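Local coordinates for protein autolysin E (Staphylococcus aureus, PDB 4PI8) that probably cleaves the glycan strands of peptidoglycan as an N-acetylglucosaminidase of the lysozyme clan and, as a catalytic mutant, holds the NAG-NAM disaccharide, at residues Phe87-Glu92 with Ala159-Ala164; Gly123-Tyr128 with Gln152-Asp157. The protein carries 1 engineered substitution. All blocks are in the same frame, centred on the assembly; numbering follows the deposited sequence.

Contact 1: residues Phe87-Glu92 with Ala159-Ala164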
# COMPACT_ATOMS: atom_id res chain seq x y z
N PHE A 87 2.02 6.22 13.88
CA PHE A 87 1.47 6.52 12.55
C PHE A 87 1.52 8.02 12.24
O PHE A 87 1.80 8.44 11.13
CB PHE A 87 0.05 5.99 12.41
CG PHE A 87 -0.03 4.52 12.05
CD1 PHE A 87 0.07 4.12 10.75
CD2 PHE A 87 -0.13 3.51 13.01
CE1 PHE A 87 -0.05 2.80 10.33
CE2 PHE A 87 -0.20 2.20 12.60
CZ PHE A 87 -0.16 1.81 11.27
N LEU A 88 1.24 8.86 13.26
CA LEU A 88 1.29 10.30 13.09
C LEU A 88 2.72 10.84 13.01
O LEU A 88 2.97 11.77 12.23
CB LEU A 88 0.50 11.02 14.19
CG LEU A 88 -1.00 10.95 13.87
CD1 LEU A 88 -1.79 11.42 15.10
CD2 LEU A 88 -1.45 11.70 12.66
N GLU A 89 3.64 10.24 13.75
CA GLU A 89 5.06 10.55 13.57
C GLU A 89 5.41 10.34 12.09
O GLU A 89 6.08 11.18 11.47
CB GLU A 89 5.88 9.62 14.42
CG GLU A 89 7.26 10.03 14.78
CD GLU A 89 7.65 9.28 16.05
OE1 GLU A 89 7.22 8.11 16.21
OE2 GLU A 89 8.30 9.85 16.92
N ALA A 90 4.99 9.18 11.54
CA ALA A 90 5.29 8.91 10.12
C ALA A 90 4.63 9.93 9.18
O ALA A 90 5.25 10.40 8.22
CB ALA A 90 4.79 7.50 9.79
N GLN A 91 3.36 10.26 9.40
CA GLN A 91 2.68 11.24 8.58
C GLN A 91 3.49 12.53 8.52
O GLN A 91 3.66 13.09 7.43
CB GLN A 91 1.24 11.52 9.07
CG GLN A 91 0.68 12.72 8.34
CD GLN A 91 -0.80 12.97 8.50
OE1 GLN A 91 -1.63 12.63 7.64
NE2 GLN A 91 -1.16 13.69 9.55
N GLU A 92 3.90 13.04 9.69
CA GLU A 92 4.56 14.35 9.71
C GLU A 92 5.99 14.28 9.23
O GLU A 92 6.41 15.18 8.52
CB GLU A 92 4.49 14.96 11.11
CG GLU A 92 3.02 15.13 11.63
CD GLU A 92 2.13 15.90 10.70
OE1 GLU A 92 2.61 16.82 10.03
OE2 GLU A 92 0.89 15.67 10.61
N ALA A 159 8.74 -0.62 12.10
CA ALA A 159 8.07 -1.04 10.84
C ALA A 159 7.06 -0.01 10.37
O ALA A 159 6.91 0.16 9.14
CB ALA A 159 7.41 -2.36 11.04
N ILE A 160 6.43 0.71 11.28
CA ILE A 160 5.47 1.77 10.87
C ILE A 160 6.25 2.93 10.24
O ILE A 160 5.99 3.40 9.13
CB ILE A 160 4.65 2.25 12.07
CG1 ILE A 160 3.72 1.13 12.51
CG2 ILE A 160 3.82 3.48 11.68
CD1 ILE A 160 3.15 1.29 13.91
N ILE A 161 7.25 3.45 10.94
CA ILE A 161 8.06 4.56 10.43
C ILE A 161 8.74 4.15 9.16
O ILE A 161 8.79 4.95 8.20
CB ILE A 161 9.13 5.06 11.47
CG1 ILE A 161 8.46 5.59 12.72
CG2 ILE A 161 10.11 6.07 10.85
CD1 ILE A 161 7.54 6.72 12.53
N GLY A 162 9.37 2.97 9.16
CA GLY A 162 10.14 2.56 8.00
C GLY A 162 9.26 2.31 6.76
O GLY A 162 9.70 2.59 5.64
N GLY A 163 8.07 1.77 6.96
CA GLY A 163 7.16 1.57 5.87
C GLY A 163 6.82 2.89 5.25
O GLY A 163 6.84 3.03 4.02
N ALA A 164 6.48 3.91 6.03
CA ALA A 164 6.22 5.23 5.52
C ALA A 164 7.37 5.81 4.76
O ALA A 164 7.22 6.46 3.69
CB ALA A 164 5.77 6.18 6.66
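Phe87 offers one face of its ring to Ile160. CG2 of Ile160 stands 3.9 Å from the ring centroid and only 9° off the normal, a CH-pi contact over the middle of the ring, while Ile160 CD1 reaches the far rim, 3.7 Å from Phe87 CE2. The CA-CB bond of Phe87 points away from the other helix; CG beside the backbone N (chi1 -82°) nevertheless brings the ring back to Ile160, the two side chains crossing at about a right angle. Val98, Leu101 and Val102 of helix 98-108 also touch this ring. Segments 87-92 and 159-164, on helices 84-94 and 156-172 of the largely helical, lysozyme-clan domain, run roughly parallel, their local axes 8.7 Å apart at closest and inclined by -24°. Glu89 adds a smaller contact, its CB meeting Ile161 CD1 at 3.8 Å. The CA-CB bond of Ala90 points toward the partner helix, and its CB touches Ala164 CB at 3.5 Å, small side chain against small side chain. CD1 of Ile161 comes in beside them, 3.7 Å from Ala90 N, carried there by the bend of its chain at chi2.

Contact 2: residues Gly123-Tyr128 with Gln152-Asp157; sequences GKKRYY and QWTSPD
Tyr128, just past strand 125-127, ties the chain to the loop ahead of helix 156-172. Its backbone N donates to Trp153 O at 2.9 Å, a direct hydrogen bond between the segments, and the same carbonyl receives a CA-H...O contact from Tyr127 CA at 3.2 Å. Packing is closest here: Pro156 CD lies over the centre of the Tyr128 ring, 3.9 Å from its centroid, in a CH-pi contact, and Tyr128 O meets the edge of the Trp153 indole in its plane, 3.4 Å from CE3. With CG beside the backbone N (chi1 -64°), the Tyr128 ring is brought against Pro156, its CD1 3.5 Å from Ser155 C. Toward Lys125 the contact thins out. Thr154 CG2 still touches Tyr127 CE1 at 3.6 Å, but Lys125 is exposed and its CD comes to 4.0 Å from Thr154 CG2. A water bridges this side, accepting from Arg126 N and donating to Thr154 O. Gln152, following helix 147-150, forms a Schellman motif, Trp153 centres an inverse gamma turn, and Ser155 OG caps Lys158 N: the arrangement is a helix-to-helix connection with an N-capped second helix, docked on the outgoing strand of a beta hairpin formed with strand 120-122.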
# COMPACT_ATOMS: atom_id res chain seq x y z
N GLY A 123 17.56 -15.03 15.25
CA GLY A 123 18.43 -14.89 16.43
C GLY A 123 17.73 -14.19 17.59
O GLY A 123 16.63 -14.58 17.98
N LYS A 124 18.36 -13.17 18.16
CA LYS A 124 17.81 -12.47 19.31
C LYS A 124 16.75 -11.46 18.86
O LYS A 124 16.04 -10.88 19.68
CB LYS A 124 18.91 -11.68 20.06
CG LYS A 124 20.12 -12.50 20.54
CD LYS A 124 19.77 -13.42 21.71
CE LYS A 124 21.04 -14.08 22.27
NZ LYS A 124 20.85 -14.67 23.63
N LYS A 125 16.68 -11.19 17.55
CA LYS A 125 15.75 -10.16 17.02
C LYS A 125 14.53 -10.74 16.32
O LYS A 125 14.48 -11.89 15.89
CB LYS A 125 16.52 -9.29 16.04
CG LYS A 125 17.58 -8.42 16.69
CD LYS A 125 18.47 -7.76 15.65
CE LYS A 125 19.91 -7.59 16.13
NZ LYS A 125 20.79 -7.14 15.02
N ARG A 126 13.53 -9.89 16.16
CA ARG A 126 12.31 -10.21 15.41
C ARG A 126 12.10 -9.05 14.49
O ARG A 126 12.30 -7.89 14.89
CB ARG A 126 11.11 -10.35 16.36
CG ARG A 126 9.85 -10.92 15.76
CD ARG A 126 8.95 -11.44 16.87
NE ARG A 126 9.76 -12.01 17.92
CZ ARG A 126 9.79 -13.30 18.27
NH1 ARG A 126 9.01 -14.19 17.67
NH2 ARG A 126 10.62 -13.69 19.23
N TYR A 127 11.75 -9.37 13.23
CA TYR A 127 11.49 -8.34 12.21
C TYR A 127 10.03 -8.30 11.88
O TYR A 127 9.32 -9.28 11.85
CB TYR A 127 12.33 -8.63 10.96
CG TYR A 127 13.82 -8.59 11.27
CD1 TYR A 127 14.50 -7.41 11.36
CD2 TYR A 127 14.51 -9.76 11.55
CE1 TYR A 127 15.85 -7.37 11.71
CE2 TYR A 127 15.87 -9.73 11.87
CZ TYR A 127 16.53 -8.55 11.95
OH TYR A 127 17.88 -8.49 12.24
N TYR A 128 9.56 -7.04 11.63
CA TYR A 128 8.14 -6.73 11.38
C TYR A 128 8.04 -6.02 10.04
O TYR A 128 8.96 -5.39 9.59
CB TYR A 128 7.60 -5.80 12.50
CG TYR A 128 7.64 -6.49 13.86
CD1 TYR A 128 8.81 -6.44 14.61
CD2 TYR A 128 6.56 -7.15 14.34
CE1 TYR A 128 8.85 -7.09 15.85
CE2 TYR A 128 6.57 -7.81 15.57
CZ TYR A 128 7.76 -7.76 16.30
OH TYR A 128 7.81 -8.38 17.56
N GLN A 152 16.41 -3.10 9.40
CA GLN A 152 16.39 -3.37 10.83
C GLN A 152 15.08 -2.91 11.44
O GLN A 152 15.02 -2.14 12.44
CB GLN A 152 17.62 -2.74 11.52
CG GLN A 152 18.92 -3.50 11.22
CD GLN A 152 18.89 -4.96 11.73
OE1 GLN A 152 18.97 -5.91 10.94
NE2 GLN A 152 18.77 -5.13 13.04
N TRP A 153 14.00 -3.37 10.82
CA TRP A 153 12.66 -3.14 11.38
C TRP A 153 12.42 -4.16 12.47
O TRP A 153 11.64 -5.10 12.36
CB TRP A 153 11.55 -3.24 10.33
CG TRP A 153 11.70 -2.16 9.25
CD1 TRP A 153 12.43 -1.02 9.31
CD2 TRP A 153 11.02 -2.16 8.00
NE1 TRP A 153 12.29 -0.30 8.11
CE2 TRP A 153 11.45 -1.02 7.30
CE3 TRP A 153 10.17 -3.07 7.38
CZ2 TRP A 153 10.99 -0.74 6.01
CZ3 TRP A 153 9.72 -2.77 6.09
CH2 TRP A 153 10.17 -1.64 5.45
N THR A 154 13.06 -3.90 13.59
CA THR A 154 13.08 -4.80 14.74
C THR A 154 12.01 -4.58 15.78
O THR A 154 11.97 -5.22 16.82
CB THR A 154 14.47 -4.69 15.46
OG1 THR A 154 14.73 -3.34 15.81
CG2 THR A 154 15.59 -5.18 14.58
N SER A 155 11.04 -3.68 15.51
CA SER A 155 9.91 -3.47 16.35
C SER A 155 8.70 -3.03 15.49
O SER A 155 8.93 -2.53 14.37
CB SER A 155 10.18 -2.37 17.36
OG SER A 155 10.27 -1.08 16.76
N PRO A 156 7.49 -3.13 16.03
CA PRO A 156 6.32 -2.62 15.31
C PRO A 156 6.50 -1.14 15.01
O PRO A 156 6.17 -0.70 13.87
CB PRO A 156 5.20 -2.87 16.27
CG PRO A 156 5.60 -4.17 16.97
CD PRO A 156 7.06 -3.95 17.20
N ASP A 157 6.98 -0.33 15.94
CA ASP A 157 7.07 1.10 15.69
C ASP A 157 8.08 1.37 14.58
O ASP A 157 7.88 2.25 13.71
CB ASP A 157 7.42 1.88 16.97
CG ASP A 157 6.30 1.88 17.96
OD1 ASP A 157 5.16 1.48 17.73
OD2 ASP A 157 6.56 2.37 19.11
O HOH W 1 13.68 -7.40 17.57

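Overall arrangement
Helix 156-172 is common to both contacts: its N-terminal end belongs to contact 2, and the turns that follow pack on helix 84-94 in contact 1. The centres lie about 15 Å apart, on the same side of the chain's centre. Contact 1 is buried and joins two helices mainly through apolar side chains. Contact 2, farther out, is partly buried and mixes aromatic packing with backbone polar groups and a bridging water. They touch directly where Trp153 CZ2 comes within 3.6 Å of Gly162 C, and Ala159 CB packs on Tyr128 O. The bound N-acetyl-beta-muramic acid is about 9 Å from the Trp153 side chain and about 13 Å from that of Ala164.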